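Local structure of uncharacterized protein (Mycobacterium tuberculosis, 6Y56) at residues 105-110 against 125-130. The protein is a nucleotidyltransferase toxin of a toxin-antitoxin system that probably blocks growth by modifying, and so inactivating, tRNA acceptor stems. Sequence-based numbering, arbitrary orientation.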
# COMPACT_ATOMS: atom_id res chain seq x y z
N GLY A 105 -8.08 1.21 17.10
CA GLY A 105 -7.68 2.57 16.77
C GLY A 105 -6.81 2.71 15.54
O GLY A 105 -6.34 3.82 15.27
N ARG A 106 -6.61 1.63 14.79
CA ARG A 106 -5.64 1.60 13.70
C ARG A 106 -6.27 1.40 12.34
O ARG A 106 -5.53 1.35 11.34
CB ARG A 106 -4.57 0.54 13.98
CG ARG A 106 -3.58 1.01 15.03
CD ARG A 106 -2.61 -0.06 15.47
NE ARG A 106 -1.58 0.55 16.31
CZ ARG A 106 -0.46 1.09 15.83
NH1 ARG A 106 -0.20 1.07 14.53
NH2 ARG A 106 0.40 1.65 16.67
N HIS A 107 -7.59 1.31 12.24
CA HIS A 107 -8.25 1.18 10.94
C HIS A 107 -9.45 2.11 10.88
O HIS A 107 -10.28 2.11 11.79
CB HIS A 107 -8.67 -0.25 10.60
CG HIS A 107 -9.12 -0.39 9.17
ND1 HIS A 107 -10.41 -0.12 8.78
CD2 HIS A 107 -8.44 -0.71 8.05
CE1 HIS A 107 -10.52 -0.30 7.47
NE2 HIS A 107 -9.34 -0.67 7.01
N TRP A 108 -9.53 2.88 9.81
CA TRP A 108 -10.47 3.98 9.73
C TRP A 108 -11.08 4.02 8.34
O TRP A 108 -10.41 3.74 7.35
CB TRP A 108 -9.78 5.32 10.01
CG TRP A 108 -9.14 5.35 11.35
CD1 TRP A 108 -7.96 4.75 11.71
CD2 TRP A 108 -9.66 5.94 12.54
NE1 TRP A 108 -7.71 4.94 13.05
CE2 TRP A 108 -8.74 5.68 13.58
CE3 TRP A 108 -10.80 6.69 12.83
CZ2 TRP A 108 -8.94 6.13 14.88
CZ3 TRP A 108 -11.00 7.14 14.12
CH2 TRP A 108 -10.07 6.86 15.13
N GLN A 109 -12.36 4.36 8.27
CA GLN A 109 -12.97 4.72 7.00
C GLN A 109 -12.76 6.21 6.78
O GLN A 109 -13.04 7.02 7.68
CB GLN A 109 -14.46 4.40 7.02
CG GLN A 109 -15.14 4.84 5.74
CD GLN A 109 -16.50 4.22 5.52
OE1 GLN A 109 -17.11 3.66 6.44
NE2 GLN A 109 -17.00 4.33 4.29
N LEU A 110 -12.29 6.57 5.59
CA LEU A 110 -12.05 7.96 5.24
C LEU A 110 -13.19 8.48 4.38
O LEU A 110 -13.59 7.83 3.41
CB LEU A 110 -10.74 8.08 4.45
CG LEU A 110 -10.38 9.48 3.95
CD1 LEU A 110 -10.02 10.38 5.11
CD2 LEU A 110 -9.22 9.37 2.98
N SER A 125 -10.03 4.24 2.97
CA SER A 125 -9.64 3.87 4.32
C SER A 125 -8.26 4.42 4.65
O SER A 125 -7.51 4.84 3.77
CB SER A 125 -9.65 2.36 4.50
OG SER A 125 -8.84 1.75 3.51
N VAL A 126 -7.96 4.41 5.94
CA VAL A 126 -6.63 4.71 6.45
C VAL A 126 -6.29 3.61 7.45
O VAL A 126 -7.12 3.28 8.31
CB VAL A 126 -6.58 6.09 7.14
CG1 VAL A 126 -5.16 6.44 7.52
CG2 VAL A 126 -7.17 7.16 6.23
N GLU A 127 -5.10 3.04 7.34
CA GLU A 127 -4.69 1.96 8.23
C GLU A 127 -3.27 2.20 8.70
O GLU A 127 -2.43 2.69 7.94
CB GLU A 127 -4.76 0.60 7.54
CG GLU A 127 -4.67 -0.57 8.48
CD GLU A 127 -4.72 -1.90 7.76
OE1 GLU A 127 -4.50 -2.94 8.42
OE2 GLU A 127 -4.97 -1.90 6.54
N PHE A 128 -3.00 1.83 9.95
CA PHE A 128 -1.71 2.07 10.60
C PHE A 128 -1.17 0.75 11.12
O PHE A 128 -1.71 0.20 12.09
CB PHE A 128 -1.87 3.03 11.76
CG PHE A 128 -2.37 4.38 11.38
CD1 PHE A 128 -3.73 4.63 11.30
CD2 PHE A 128 -1.48 5.40 11.13
CE1 PHE A 128 -4.20 5.88 10.97
CE2 PHE A 128 -1.95 6.66 10.79
CZ PHE A 128 -3.31 6.89 10.71
N ALA A 129 -0.11 0.25 10.49
CA ALA A 129 0.50 -0.99 10.92
C ALA A 129 1.35 -0.76 12.16
O ALA A 129 2.01 0.27 12.30
CB ALA A 129 1.41 -1.53 9.81
N ARG A 130 1.33 -1.74 13.07
CA ARG A 130 2.08 -1.67 14.31
C ARG A 130 3.49 -2.22 14.18
O ARG A 130 4.40 -1.73 14.86
CB ARG A 130 1.35 -2.46 15.40
CG ARG A 130 1.92 -2.26 16.79
CD ARG A 130 1.26 -3.20 17.79
NE ARG A 130 -0.20 -3.14 17.74
CZ ARG A 130 -0.94 -2.24 18.37
NH1 ARG A 130 -0.35 -1.30 19.11
NH2 ARG A 130 -2.26 -2.26 18.27
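Arg106 reaches along the carbonyl of Phe128 and ends against Arg130. CB lies 3.4 Å from Phe128 O, and the extended chain (chi2 172°, chi3 171°) runs past this oxygen, so that CG and CD also lie near it. At CD a second neighbour appears, NH2 of Arg130, and NE then sits over one face of the Arg130 guanidinium, 3.5 Å from its CZ. NH1 donates to Phe128 O at 3.0 Å; that oxygen is in the plane of the Arg106 guanidinium, whereas the donor stands above the carbonyl plane. NH2 ends near NH1 of Arg130. Both arginines form salt bridges to Asp76 OD1, which probably offsets their like charges, and NH1 of Arg106 also bonds to Ala73 O, so several partners fix the guanidinium.

Residues 107-110 of strand 107-114 run antiparallel to strand 125-129, at 160°, the two being adjacent strands of a beta hairpin in the mixed sheet of this AbiEii-family nucleotidyltransferase. Trp108 and Val126 form the hydrogen-bonded pair: Trp108 N to Val126 O and Val126 N to Trp108 O are both 2.9 Å, and Phe128 N adds a bond to Arg106 O beyond it.

On the face carrying Trp108 and Val126, CD1 of Trp108 meets CE1 of Phe128 at 4.0 Å. The planes are perpendicular but the rings meet obliquely, with 6.0 Å between the centroids of the Trp108 five-membered ring and the Phe128 ring; both side chains touch helix 76-86, at Cys83. Trp108 NE1 donates to Gly105 O at 2.8 Å, anchoring the indole to the turn before its strand. On the opposite face, which carries His107 and Glu127, the His107 ring brings CD2 to 3.8 Å from CG of Glu127, which approaches at the ring edge, while ND1 is hydrogen-bonded to Thr101 OG1.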